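Local coordinates for prolyl-tRNA synthetase (Naegleria fowleri, PDB 6UYH), which ligates proline to its cognate tRNA at the expense of ATP, as expected of a class II aminoacyl-tRNA synthetase, and is here bound to halofuginone and an ATP analogue, at residues 126-131 / 140-145; 193-196 / 200-203; 170-175 / 181-186; 223-228 / 276-281; 34-39 / 43-48. All coordinates share one frame; numbering follows the deposited sequence.

Contact 1. Residues 126-131 / 140-145; sequences PSYAKW and LKLNQW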
# COMPACT_ATOMS: atom_id res chain seq x y z
N PRO A 126 3.70 22.25 -3.80
CA PRO A 126 2.94 23.12 -4.72
C PRO A 126 1.44 22.94 -4.58
O PRO A 126 0.69 23.92 -4.68
CB PRO A 126 3.46 22.70 -6.10
CG PRO A 126 4.87 22.26 -5.83
CD PRO A 126 4.76 21.52 -4.52
N SER A 127 0.97 21.71 -4.32
CA SER A 127 -0.46 21.50 -4.06
C SER A 127 -0.88 22.13 -2.75
O SER A 127 -1.99 22.67 -2.64
CB SER A 127 -0.76 20.00 -4.04
OG SER A 127 -0.59 19.45 -5.33
N TYR A 128 -0.03 22.04 -1.72
CA TYR A 128 -0.35 22.67 -0.45
C TYR A 128 -0.55 24.17 -0.62
O TYR A 128 -1.44 24.76 0.01
CB TYR A 128 0.77 22.39 0.57
CG TYR A 128 0.68 21.05 1.28
CD1 TYR A 128 0.37 19.89 0.60
CD2 TYR A 128 0.95 20.95 2.65
CE1 TYR A 128 0.29 18.67 1.25
CE2 TYR A 128 0.86 19.73 3.31
CZ TYR A 128 0.54 18.60 2.61
OH TYR A 128 0.46 17.38 3.25
N ALA A 129 0.27 24.80 -1.46
CA ALA A 129 0.12 26.23 -1.69
C ALA A 129 -1.21 26.54 -2.36
O ALA A 129 -1.79 27.61 -2.13
CB ALA A 129 1.28 26.76 -2.53
N LYS A 130 -1.70 25.61 -3.19
CA LYS A 130 -2.98 25.79 -3.85
C LYS A 130 -4.14 25.57 -2.88
O LYS A 130 -5.12 26.32 -2.89
CB LYS A 130 -3.10 24.82 -5.02
CG LYS A 130 -4.47 24.82 -5.68
CD LYS A 130 -4.70 23.56 -6.49
CE LYS A 130 -6.15 23.49 -6.97
NZ LYS A 130 -6.47 22.19 -7.60
N TRP A 131 -4.04 24.53 -2.05
CA TRP A 131 -5.16 24.11 -1.22
C TRP A 131 -5.35 24.99 0.01
O TRP A 131 -6.47 25.09 0.52
CB TRP A 131 -4.96 22.66 -0.76
CG TRP A 131 -5.00 21.68 -1.88
CD1 TRP A 131 -5.62 21.83 -3.08
CD2 TRP A 131 -4.39 20.38 -1.91
NE1 TRP A 131 -5.44 20.71 -3.86
CE2 TRP A 131 -4.68 19.81 -3.16
CE3 TRP A 131 -3.61 19.66 -1.00
CZ2 TRP A 131 -4.24 18.54 -3.53
CZ3 TRP A 131 -3.17 18.39 -1.36
CH2 TRP A 131 -3.48 17.85 -2.62
N LEU A 140 -3.83 21.15 7.76
CA LEU A 140 -3.85 20.17 6.68
C LEU A 140 -2.84 19.10 7.03
O LEU A 140 -1.65 19.40 7.20
CB LEU A 140 -3.51 20.81 5.33
CG LEU A 140 -3.35 19.85 4.14
CD1 LEU A 140 -4.65 19.10 3.87
CD2 LEU A 140 -2.88 20.58 2.89
N LYS A 141 -3.29 17.85 7.12
CA LYS A 141 -2.45 16.76 7.62
C LYS A 141 -2.65 15.55 6.72
O LYS A 141 -3.69 14.91 6.77
CB LYS A 141 -2.80 16.43 9.07
CG LYS A 141 -2.82 17.69 9.95
CD LYS A 141 -2.57 17.42 11.40
CE LYS A 141 -3.84 17.08 12.11
NZ LYS A 141 -3.67 17.22 13.59
N LEU A 142 -1.65 15.25 5.90
CA LEU A 142 -1.74 14.16 4.93
C LEU A 142 -0.61 13.17 5.14
O LEU A 142 0.47 13.53 5.62
CB LEU A 142 -1.70 14.71 3.50
CG LEU A 142 -2.76 15.77 3.16
CD1 LEU A 142 -2.59 16.26 1.72
CD2 LEU A 142 -4.19 15.26 3.40
N ASN A 143 -0.86 11.92 4.76
CA ASN A 143 0.10 10.85 4.92
C ASN A 143 0.04 9.96 3.68
O ASN A 143 -1.02 9.84 3.06
CB ASN A 143 -0.21 10.02 6.19
CG ASN A 143 0.66 8.80 6.32
OD1 ASN A 143 1.85 8.92 6.64
ND2 ASN A 143 0.09 7.62 6.07
N GLN A 144 1.17 9.36 3.31
CA GLN A 144 1.09 8.34 2.27
C GLN A 144 2.07 7.21 2.55
O GLN A 144 3.17 7.44 3.06
CB GLN A 144 1.32 8.93 0.86
CG GLN A 144 2.57 9.78 0.70
CD GLN A 144 2.72 10.29 -0.73
OE1 GLN A 144 1.73 10.44 -1.44
NE2 GLN A 144 3.96 10.57 -1.14
N TRP A 145 1.63 5.99 2.23
CA TRP A 145 2.44 4.78 2.30
C TRP A 145 2.95 4.49 0.89
O TRP A 145 2.15 4.17 -0.00
CB TRP A 145 1.61 3.60 2.82
CG TRP A 145 1.08 3.81 4.19
CD1 TRP A 145 -0.12 4.35 4.55
CD2 TRP A 145 1.75 3.47 5.41
NE1 TRP A 145 -0.24 4.37 5.92
CE2 TRP A 145 0.90 3.85 6.47
CE3 TRP A 145 3.00 2.91 5.70
CZ2 TRP A 145 1.25 3.67 7.81
CZ3 TRP A 145 3.34 2.72 7.02
CH2 TRP A 145 2.47 3.11 8.06
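Leu140 and Tyr128 make the one CH-pi contact between residues 126-131 and 140-145. The methyl CD2 of Leu140 stands 3.7 Å from the centroid of the Tyr128 ring and 5° off the ring normal, so it sits almost exactly over the middle of one face. It arrives there because CG of Leu140 is anti to the backbone N (chi1 173°), which sends the branch out from the strand toward the helix.

The remaining contacts are apolar. The same CD2 methyl of Leu140 also reaches the edge of the Trp131 indole, 4.1 Å from CE3. Two residues further on, CD1 of Leu142 touches both aromatic residues, lying 3.8 Å from CE1 of Tyr128 and 3.8 Å from CZ3 of Trp131. Two leucine methyls thus meet two rings. This is helix-on-sheet packing in the class II synthetase core: helix 121-131 lies against strand 140-149, the first strand of the motif 2 hairpin, and the axes of the two segments run roughly antiparallel, at 148° and 11.2 Å.

Polar groups take part without bonding across the contact. The Tyr128 hydroxyl OH rests 3.4 Å from CB of Leu142 while it hydrogen-bonds the carbonyl of His171 on the neighbouring strand. The indole of Trp131 faces the dimer interface: its NE1 bonds Asp37 of the second subunit, and Arg48 of that subunit makes a cation-pi contact with the ring. Within the helix, the carbonyl O of Ser127 lies 3.2 Å above the indole plane of Trp131, displaced toward the rim.

Contact 2. Residues 193-196 / 200-203; sequences RVYE and AVPV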
# COMPACT_ATOMS: atom_id res chain seq x y z
N ARG A 193 6.05 4.11 20.15
CA ARG A 193 5.10 3.03 20.38
C ARG A 193 5.20 1.93 19.32
O ARG A 193 5.03 0.75 19.64
CB ARG A 193 3.68 3.59 20.43
CG ARG A 193 3.47 4.54 21.61
CD ARG A 193 2.03 5.01 21.67
NE ARG A 193 1.13 3.88 21.86
CZ ARG A 193 -0.16 3.88 21.52
NH1 ARG A 193 -0.71 4.96 20.98
NH2 ARG A 193 -0.89 2.79 21.72
N VAL A 194 5.46 2.29 18.06
CA VAL A 194 5.68 1.25 17.05
C VAL A 194 6.83 0.35 17.46
O VAL A 194 6.70 -0.88 17.50
CB VAL A 194 5.94 1.87 15.66
CG1 VAL A 194 6.42 0.77 14.67
CG2 VAL A 194 4.68 2.57 15.11
N TYR A 195 7.98 0.95 17.77
CA TYR A 195 9.13 0.13 18.13
C TYR A 195 8.87 -0.68 19.40
O TYR A 195 9.09 -1.89 19.43
CB TYR A 195 10.36 1.01 18.29
CG TYR A 195 11.05 1.26 16.98
CD1 TYR A 195 10.94 2.49 16.33
CD2 TYR A 195 11.80 0.25 16.36
CE1 TYR A 195 11.59 2.72 15.12
CE2 TYR A 195 12.43 0.47 15.16
CZ TYR A 195 12.33 1.70 14.54
OH TYR A 195 12.98 1.89 13.34
N GLU A 196 8.35 -0.03 20.44
CA GLU A 196 8.28 -0.71 21.74
C GLU A 196 7.06 -1.64 21.83
O GLU A 196 7.19 -2.79 22.26
CB GLU A 196 8.28 0.32 22.87
CG GLU A 196 9.63 1.09 22.93
CD GLU A 196 9.98 1.64 24.30
OE1 GLU A 196 9.18 1.49 25.24
OE2 GLU A 196 11.08 2.23 24.42
N ALA A 200 8.89 -4.65 20.11
CA ALA A 200 9.61 -4.91 21.36
C ALA A 200 11.06 -4.40 21.30
O ALA A 200 11.97 -5.01 21.85
CB ALA A 200 9.57 -6.40 21.72
N VAL A 201 11.26 -3.27 20.63
CA VAL A 201 12.58 -2.65 20.51
C VAL A 201 12.59 -1.36 21.32
O VAL A 201 11.74 -0.49 21.08
CB VAL A 201 12.95 -2.36 19.04
CG1 VAL A 201 14.20 -1.48 18.99
CG2 VAL A 201 13.16 -3.65 18.26
N PRO A 202 13.52 -1.17 22.25
CA PRO A 202 13.55 0.07 23.03
C PRO A 202 14.17 1.21 22.23
O PRO A 202 15.01 0.99 21.35
CB PRO A 202 14.42 -0.30 24.24
CG PRO A 202 15.39 -1.30 23.68
CD PRO A 202 14.57 -2.11 22.67
N VAL A 203 13.75 2.44 22.55
CA VAL A 203 14.20 3.61 21.81
C VAL A 203 14.66 4.68 22.79
O VAL A 203 14.33 4.66 23.98
CB VAL A 203 13.11 4.22 20.88
CG1 VAL A 203 12.54 3.19 19.92
CG2 VAL A 203 12.02 4.87 21.69
O HOH W 1 11.78 4.65 25.32
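Glu196 and Tyr195, on the last turns of helix 177-198, hold the loop 200-203 that carries the chain into strand 204-207 of the class II core. The helix widens into a pi-type turn here and gives way just before Ala200, the first residue to leave helical geometry, with positive phi. Beyond it the N of Val201 donates a straight 2.8 Å bond to the O of Tyr195; the bond from Ala200 N to Glu196 O is weak.

The side chain of Glu196 then runs along the departing loop. Its CB lies 4.0 Å from the carbonyl O of Val201, and CG comes closer, to 3.2 Å from that same oxygen. CG is anti to the carbonyl carbon of Glu196 (chi1 -66°), and the chain stays extended beyond it, carrying CD past the CA of Pro202. At the tip, OE2 accepts the N-H of Val203 on its anti lone pair, 3.3 Å from that N. OE2 also forms a salt bridge with Arg410 of helix 391-415, whose side chains pack on Pro202, so a buried carboxylate oxygen draws loop and helix together.

Tyr195 covers the other flank: its CB meets CG1 of Val203 at 3.5 Å, its ring lies alongside Val201, and its hydroxyl bonds the carbonyl of Gly236, a residue of the AMPPNP pocket. A water completes the grip on Glu196, giving one proton to OE2 at 2.7 Å and the other to the carbonyl O of Val203 at 2.9 Å.

Contact 3. Residues 170-175 / 181-186; sequences GHSAFK and DEEVFT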
# COMPACT_ATOMS: atom_id res chain seq x y z
N GLY A 170 4.49 11.65 6.42
CA GLY A 170 3.42 12.56 6.80
C GLY A 170 3.90 13.99 6.62
O GLY A 170 5.06 14.29 6.88
N HIS A 171 3.00 14.85 6.14
CA HIS A 171 3.31 16.25 5.86
C HIS A 171 2.13 17.07 6.37
O HIS A 171 1.02 16.94 5.86
CB HIS A 171 3.51 16.47 4.36
CG HIS A 171 4.66 15.71 3.79
ND1 HIS A 171 5.90 16.28 3.57
CD2 HIS A 171 4.77 14.41 3.40
CE1 HIS A 171 6.72 15.38 3.07
NE2 HIS A 171 6.07 14.24 2.95
N SER A 172 2.36 17.90 7.38
CA SER A 172 1.29 18.68 7.99
C SER A 172 1.60 20.17 7.92
O SER A 172 2.76 20.58 7.93
CB SER A 172 1.07 18.27 9.44
OG SER A 172 0.63 16.93 9.50
N ALA A 173 0.54 20.97 7.85
CA ALA A 173 0.62 22.43 7.84
C ALA A 173 -0.32 22.99 8.90
O ALA A 173 -1.44 22.50 9.05
CB ALA A 173 0.25 22.99 6.46
N PHE A 174 0.13 24.04 9.59
CA PHE A 174 -0.59 24.62 10.72
C PHE A 174 -0.56 26.13 10.64
O PHE A 174 0.31 26.73 10.01
CB PHE A 174 0.03 24.20 12.07
CG PHE A 174 0.08 22.71 12.27
CD1 PHE A 174 -0.94 22.06 12.94
CD2 PHE A 174 1.15 21.98 11.80
CE1 PHE A 174 -0.89 20.68 13.15
CE2 PHE A 174 1.21 20.61 11.99
CZ PHE A 174 0.19 19.96 12.67
N LYS A 175 -1.51 26.76 11.34
CA LYS A 175 -1.52 28.21 11.42
C LYS A 175 -0.52 28.75 12.44
O LYS A 175 -0.15 29.93 12.35
CB LYS A 175 -2.93 28.71 11.76
CG LYS A 175 -3.39 28.40 13.17
CD LYS A 175 -4.80 28.92 13.42
CE LYS A 175 -5.28 28.58 14.82
NZ LYS A 175 -6.73 28.91 15.01
N ASP A 181 4.68 22.33 16.75
CA ASP A 181 5.53 21.73 17.78
C ASP A 181 4.85 20.53 18.43
O ASP A 181 5.46 19.47 18.59
CB ASP A 181 5.88 22.77 18.87
CG ASP A 181 6.91 23.80 18.42
OD1 ASP A 181 7.67 23.54 17.47
OD2 ASP A 181 6.95 24.87 19.05
N GLU A 182 3.58 20.69 18.81
CA GLU A 182 2.86 19.61 19.49
C GLU A 182 2.80 18.36 18.63
O GLU A 182 2.95 17.24 19.14
CB GLU A 182 1.45 20.07 19.87
CG GLU A 182 0.64 19.00 20.58
CD GLU A 182 -0.86 19.29 20.59
OE1 GLU A 182 -1.27 20.35 20.05
OE2 GLU A 182 -1.62 18.46 21.12
N GLU A 183 2.56 18.51 17.33
CA GLU A 183 2.47 17.33 16.47
C GLU A 183 3.82 16.62 16.34
O GLU A 183 3.87 15.39 16.33
CB GLU A 183 1.95 17.69 15.09
CG GLU A 183 1.84 16.43 14.21
CD GLU A 183 1.67 16.71 12.73
OE1 GLU A 183 2.62 17.21 12.09
OE2 GLU A 183 0.60 16.39 12.18
N VAL A 184 4.92 17.38 16.24
CA VAL A 184 6.24 16.75 16.12
C VAL A 184 6.43 15.69 17.20
O VAL A 184 6.83 14.55 16.93
CB VAL A 184 7.36 17.80 16.19
CG1 VAL A 184 8.74 17.10 16.30
CG2 VAL A 184 7.32 18.71 14.98
N PHE A 185 6.13 16.05 18.45
CA PHE A 185 6.42 15.15 19.56
C PHE A 185 5.34 14.09 19.73
O PHE A 185 5.61 12.99 20.22
CB PHE A 185 6.65 15.97 20.83
CG PHE A 185 7.91 16.79 20.76
CD1 PHE A 185 9.14 16.23 21.09
CD2 PHE A 185 7.87 18.10 20.29
CE1 PHE A 185 10.31 16.97 20.99
CE2 PHE A 185 9.03 18.85 20.20
CZ PHE A 185 10.25 18.28 20.55
N THR A 186 4.11 14.40 19.30
CA THR A 186 3.05 13.39 19.21
C THR A 186 3.42 12.28 18.23
O THR A 186 3.27 11.09 18.53
CB THR A 186 1.74 14.07 18.80
OG1 THR A 186 1.33 14.98 19.83
CG2 THR A 186 0.64 13.03 18.56
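In the catalytic core of this class II synthetase, strand 164-174 passes through a short turn into helix 177-198, and the helix comes back to lay Glu183 against Ser172 and Phe174 of the strand. Ser172 OG donates a 2.7 Å hydrogen bond to OE2 of Glu183, using the syn lone pair of that oxygen. Phe174 meets the same carboxylate with its rim: CZ lies 3.6 Å from CD of Glu183, which is in the plane of the ring, and the ring and carboxylate planes stand 82° apart. The weakly positive C-H edge of the ring is thereby turned to the anionic group, a probably favourable arrangement.

Glu183 reaches across with CG anti to its backbone N (chi1 -179°) and an extended chain. The carboxylate is buried but well supplied with donors, because OE1 accepts from Asn267 ND2 and Trp269 NE1 of strand 261-272; these bonds fix its rotation and would favour the ionised form. Strand alternation puts the side chain of His171 away from the helix, in the halofuginone pocket. On the helix-facing side, CB of Ser172 approaches OE1 of Glu183 to 3.2 Å.

Contact 4. Residues 223-228 / 276-281; sequences VETFIA and LGVMIM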
# COMPACT_ATOMS: atom_id res chain seq x y z
N VAL A 223 13.97 8.81 16.93
CA VAL A 223 14.04 7.70 17.88
C VAL A 223 15.27 6.88 17.51
O VAL A 223 15.36 6.34 16.40
CB VAL A 223 12.76 6.84 17.89
CG1 VAL A 223 11.66 7.57 18.66
CG2 VAL A 223 12.28 6.51 16.46
N GLU A 224 16.23 6.81 18.42
CA GLU A 224 17.44 6.03 18.22
C GLU A 224 17.24 4.62 18.76
O GLU A 224 16.64 4.43 19.82
CB GLU A 224 18.63 6.68 18.91
CG GLU A 224 19.01 8.02 18.28
CD GLU A 224 19.45 7.87 16.84
OE1 GLU A 224 20.45 7.15 16.61
OE2 GLU A 224 18.78 8.43 15.95
N THR A 225 17.75 3.64 18.01
CA THR A 225 17.75 2.24 18.43
C THR A 225 19.18 1.73 18.43
O THR A 225 20.09 2.40 17.93
CB THR A 225 16.88 1.37 17.51
OG1 THR A 225 17.42 1.38 16.18
CG2 THR A 225 15.42 1.87 17.46
N PHE A 226 19.38 0.55 19.01
CA PHE A 226 20.73 0.09 19.30
C PHE A 226 20.89 -1.38 18.97
O PHE A 226 20.09 -2.21 19.40
CB PHE A 226 21.08 0.32 20.78
CG PHE A 226 22.45 -0.14 21.16
CD1 PHE A 226 23.59 0.48 20.63
CD2 PHE A 226 22.63 -1.17 22.08
CE1 PHE A 226 24.87 0.07 21.02
CE2 PHE A 226 23.91 -1.57 22.47
CZ PHE A 226 25.03 -0.94 21.93
N ILE A 227 21.96 -1.71 18.24
CA ILE A 227 22.27 -3.09 17.88
C ILE A 227 23.42 -3.54 18.78
O ILE A 227 24.58 -3.18 18.56
CB ILE A 227 22.64 -3.22 16.39
CG1 ILE A 227 21.57 -2.53 15.52
CG2 ILE A 227 22.79 -4.72 16.01
CD1 ILE A 227 20.12 -2.98 15.76
N ALA A 228 23.10 -4.36 19.78
CA ALA A 228 24.10 -4.75 20.78
C ALA A 228 25.23 -5.59 20.20
O ALA A 228 26.36 -5.52 20.70
CB ALA A 228 23.43 -5.51 21.93
N LEU A 276 12.01 -3.27 10.21
CA LEU A 276 12.11 -4.72 10.17
C LEU A 276 13.55 -5.17 10.42
O LEU A 276 13.78 -6.18 11.10
CB LEU A 276 11.63 -5.26 8.82
CG LEU A 276 10.13 -5.55 8.68
CD1 LEU A 276 9.32 -4.29 8.86
CD2 LEU A 276 9.85 -6.16 7.33
N GLY A 277 14.52 -4.45 9.86
CA GLY A 277 15.92 -4.80 10.09
C GLY A 277 16.32 -4.66 11.54
O GLY A 277 17.01 -5.52 12.10
N VAL A 278 15.89 -3.57 12.18
CA VAL A 278 16.18 -3.37 13.60
C VAL A 278 15.59 -4.51 14.41
O VAL A 278 16.27 -5.11 15.26
CB VAL A 278 15.64 -2.01 14.07
CG1 VAL A 278 15.86 -1.86 15.58
CG2 VAL A 278 16.36 -0.88 13.33
N MET A 279 14.33 -4.84 14.14
CA MET A 279 13.65 -5.92 14.84
C MET A 279 14.45 -7.21 14.78
O MET A 279 14.66 -7.89 15.79
CB MET A 279 12.26 -6.13 14.22
CG MET A 279 11.41 -7.20 14.91
SD MET A 279 9.97 -7.62 13.89
CE MET A 279 10.71 -8.53 12.54
N ILE A 280 14.93 -7.56 13.58
CA ILE A 280 15.66 -8.80 13.39
C ILE A 280 17.04 -8.75 14.06
O ILE A 280 17.45 -9.69 14.74
CB ILE A 280 15.78 -9.12 11.89
CG1 ILE A 280 14.37 -9.33 11.31
CG2 ILE A 280 16.70 -10.32 11.67
CD1 ILE A 280 14.37 -9.45 9.79
N MET A 281 17.78 -7.65 13.86
CA MET A 281 19.10 -7.55 14.46
C MET A 281 19.04 -7.56 15.98
O MET A 281 19.96 -8.07 16.64
CB MET A 281 19.84 -6.29 13.98
CG MET A 281 20.29 -6.38 12.53
SD MET A 281 21.11 -4.83 12.02
CE MET A 281 21.56 -5.27 10.35
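Thr225 and Val278 form the tighter part of this buried contact. The hydroxyl oxygen OG1 of Thr225 lies 3.6 Å from CG1 and 3.8 Å from CG2 of Val278, so it rests against both methyls of the valine. With chi1 at 63°, OG1 sits between the backbone N and the carbonyl carbon of Thr225; it bonds the carbonyl of Val234 on the adjoining strand, which leaves a polar atom satisfied among apolar neighbours. A second close patch lies one turn along, where CD1 of Ile227 is 3.8 Å and CG2 of Ile227 3.9 Å from CB of Met281.

Strand 219-227 here packs against helix 274-283, the helix of class II motif 3, which opens with Arg274 of the AMPPNP pocket. The two segments run at 38° to each other with their axes 8.8 Å apart.

Between the two patches the fit is looser: CD1 of Ile227 stays 4.4 Å from CG1 of Val278. Met281 offers only its CB to the strand, as the extended remainder of its side chain leads away toward Phe22 and Tyr26 of helix 22-32 and toward Tyr513. A molecule of 1,2-ethanediol, probably from the crystallisation liquor, lies about 4 Å from the Met281 side chain.

Contact 5. Residues 34-39 / 43-48; sequences EFLDYY and GCYIFR. With EDO (1,2-ethanediol), chain L.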
# COMPACT_ATOMS: atom_id res chain seq x y z
N GLU A 34 12.51 -17.40 5.41
CA GLU A 34 11.58 -16.99 4.34
C GLU A 34 11.09 -15.56 4.51
O GLU A 34 9.99 -15.20 4.10
CB GLU A 34 10.40 -17.98 4.22
CG GLU A 34 10.86 -19.41 3.94
CD GLU A 34 9.72 -20.38 3.69
OE1 GLU A 34 8.55 -19.96 3.60
OE2 GLU A 34 10.01 -21.59 3.57
N PHE A 35 11.92 -14.69 5.11
CA PHE A 35 11.55 -13.28 5.17
C PHE A 35 11.89 -12.55 3.88
O PHE A 35 11.08 -11.77 3.36
CB PHE A 35 12.25 -12.60 6.36
CG PHE A 35 11.32 -12.26 7.50
CD1 PHE A 35 11.30 -10.97 8.04
CD2 PHE A 35 10.47 -13.23 8.03
CE1 PHE A 35 10.44 -10.66 9.08
CE2 PHE A 35 9.61 -12.93 9.07
CZ PHE A 35 9.60 -11.64 9.60
N LEU A 36 13.07 -12.82 3.33
CA LEU A 36 13.63 -11.96 2.30
C LEU A 36 14.36 -12.81 1.27
O LEU A 36 14.89 -13.88 1.59
CB LEU A 36 14.58 -10.93 2.92
CG LEU A 36 15.30 -9.91 2.03
CD1 LEU A 36 15.51 -8.60 2.80
CD2 LEU A 36 16.64 -10.46 1.56
N ASP A 37 14.39 -12.34 0.03
CA ASP A 37 15.31 -12.90 -0.94
C ASP A 37 16.09 -11.78 -1.62
O ASP A 37 15.64 -10.64 -1.68
CB ASP A 37 14.62 -13.75 -2.00
CG ASP A 37 15.29 -15.09 -2.17
OD1 ASP A 37 16.51 -15.17 -1.90
OD2 ASP A 37 14.61 -16.05 -2.57
N TYR A 38 17.29 -12.13 -2.08
CA TYR A 38 18.11 -11.22 -2.86
C TYR A 38 17.61 -11.13 -4.30
O TYR A 38 16.84 -11.97 -4.78
CB TYR A 38 19.57 -11.68 -2.82
CG TYR A 38 20.12 -11.63 -1.42
CD1 TYR A 38 20.38 -10.42 -0.82
CD2 TYR A 38 20.33 -12.79 -0.69
CE1 TYR A 38 20.89 -10.35 0.47
CE2 TYR A 38 20.83 -12.74 0.61
CZ TYR A 38 21.10 -11.51 1.18
OH TYR A 38 21.60 -11.42 2.46
N TYR A 39 18.10 -10.11 -5.02
CA TYR A 39 17.57 -9.74 -6.33
C TYR A 39 18.74 -9.29 -7.20
O TYR A 39 19.83 -9.02 -6.71
CB TYR A 39 16.51 -8.65 -6.16
CG TYR A 39 15.71 -8.29 -7.37
CD1 TYR A 39 14.90 -9.24 -8.00
CD2 TYR A 39 15.71 -7.00 -7.86
CE1 TYR A 39 14.13 -8.90 -9.11
CE2 TYR A 39 14.94 -6.65 -8.96
CZ TYR A 39 14.17 -7.60 -9.58
OH TYR A 39 13.42 -7.22 -10.67
N GLY A 43 20.98 -3.67 -4.13
CA GLY A 43 20.35 -2.86 -3.11
C GLY A 43 18.84 -2.95 -3.06
O GLY A 43 18.21 -2.17 -2.34
N CYS A 44 18.24 -3.85 -3.83
CA CYS A 44 16.81 -4.07 -3.83
C CYS A 44 16.55 -5.50 -3.37
O CYS A 44 17.31 -6.41 -3.70
CB CYS A 44 16.23 -3.85 -5.23
SG CYS A 44 16.49 -2.14 -5.80
N TYR A 45 15.48 -5.69 -2.59
CA TYR A 45 15.21 -6.98 -1.97
C TYR A 45 13.75 -7.34 -2.14
O TYR A 45 12.89 -6.48 -2.28
CB TYR A 45 15.59 -6.97 -0.49
CG TYR A 45 17.00 -6.45 -0.25
CD1 TYR A 45 18.09 -7.31 -0.35
CD2 TYR A 45 17.24 -5.11 0.06
CE1 TYR A 45 19.39 -6.85 -0.16
CE2 TYR A 45 18.54 -4.64 0.25
CZ TYR A 45 19.60 -5.51 0.14
OH TYR A 45 20.89 -5.07 0.34
N ILE A 46 13.49 -8.65 -2.09
CA ILE A 46 12.14 -9.21 -2.19
C ILE A 46 11.60 -9.45 -0.78
O ILE A 46 12.23 -10.15 0.02
CB ILE A 46 12.17 -10.52 -2.99
CG1 ILE A 46 12.64 -10.26 -4.42
CG2 ILE A 46 10.80 -11.23 -2.92
CD1 ILE A 46 13.15 -11.50 -5.12
N PHE A 47 10.42 -8.88 -0.48
CA PHE A 47 9.77 -9.04 0.82
C PHE A 47 8.75 -10.17 0.69
O PHE A 47 7.71 -10.00 0.05
CB PHE A 47 9.06 -7.76 1.28
CG PHE A 47 9.96 -6.60 1.59
CD1 PHE A 47 10.84 -6.10 0.65
CD2 PHE A 47 9.87 -5.96 2.81
CE1 PHE A 47 11.66 -5.02 0.94
CE2 PHE A 47 10.68 -4.86 3.11
CZ PHE A 47 11.58 -4.40 2.18
N ARG A 48 9.04 -11.31 1.31
CA ARG A 48 8.19 -12.48 1.23
C ARG A 48 7.03 -12.37 2.23
O ARG A 48 7.01 -11.45 3.06
CB ARG A 48 9.05 -13.73 1.44
CG ARG A 48 10.10 -13.93 0.35
CD ARG A 48 10.94 -15.19 0.57
NE ARG A 48 10.18 -16.39 0.24
CZ ARG A 48 10.69 -17.62 0.26
NH1 ARG A 48 11.95 -17.81 0.62
NH2 ARG A 48 9.93 -18.67 -0.08
C1 EDO L . 20.49 -7.30 -4.05
O1 EDO L . 19.43 -8.09 -3.51
C2 EDO L . 21.63 -7.21 -3.03
O2 EDO L . 22.38 -6.02 -3.26
O HOH W 2 14.07 -16.28 1.60
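Leu36 presses CD1 against CB of Tyr45, 3.7 Å away, on one face of the beta hairpin formed by strands 36-38 and 45-47. The Tyr38 and Tyr45 side chains point the same way on this face and touch at their rims, CD1 of Tyr38 to CE1 of Tyr45. On the other face the bump is CD1 of Ile46, which settles between CB of Asp37 and CD1 of Tyr39, both 4.1 Å away, against the carbonyl O of Tyr38 at 3.7 Å. Paired hydrogen bonds join the backbones of Asp37 and Ile46, and Arg48 N donates to Phe35 O.

At one end the flat guanidinium of Arg48 covers Glu34, whose CB lies 3.9 Å above its centre. Carboxylate and guanidinium are stacked, their planes 10° apart, so OE1 of Glu34, 4.1 Å from NH2 of Arg48, attracts by charge alone; Glu34 forms its salt bridge with Arg353. A water at the edge of the guanidinium links NH1 to the carbonyl of Leu36. At the other end an ethanediol, probably from the crystallisation liquor, bridges the two arms of the hairpin beyond the strands: its O1 takes the N-H of Tyr39 at 2.9 Å and donates to Cys44 O at 2.7 Å, while O2 accepts from Gly43 N.

No N-H of Arg48 points at Glu34 or Asp37, so backbone bonds and apolar packing hold the hairpin, and both carboxylates find firmer partners outside it.

Contacts 2, 3 and 4 are buried, whereas contacts 1 and 5 are partly buried and both touch the second subunit. Contacts 2 and 3 use different turns of helix 177-198, each with a glutamate whose carboxylate gathers several donors. Contacts 1 and 3 use neighbouring strands, 140-149 and 164-174, yet contact 1 is aromatic and aliphatic packing while contact 3 turns on one carboxylate. Contact 4, wholly without bonds across it, lies 9 Å from contact 2, centre to centre, and Val201 packs on both Thr225 and Val278. Phe35 of contact 5 reaches Ile280 of contact 4, bringing the hairpin, itself built on backbone bonds, against the motif 3 helix.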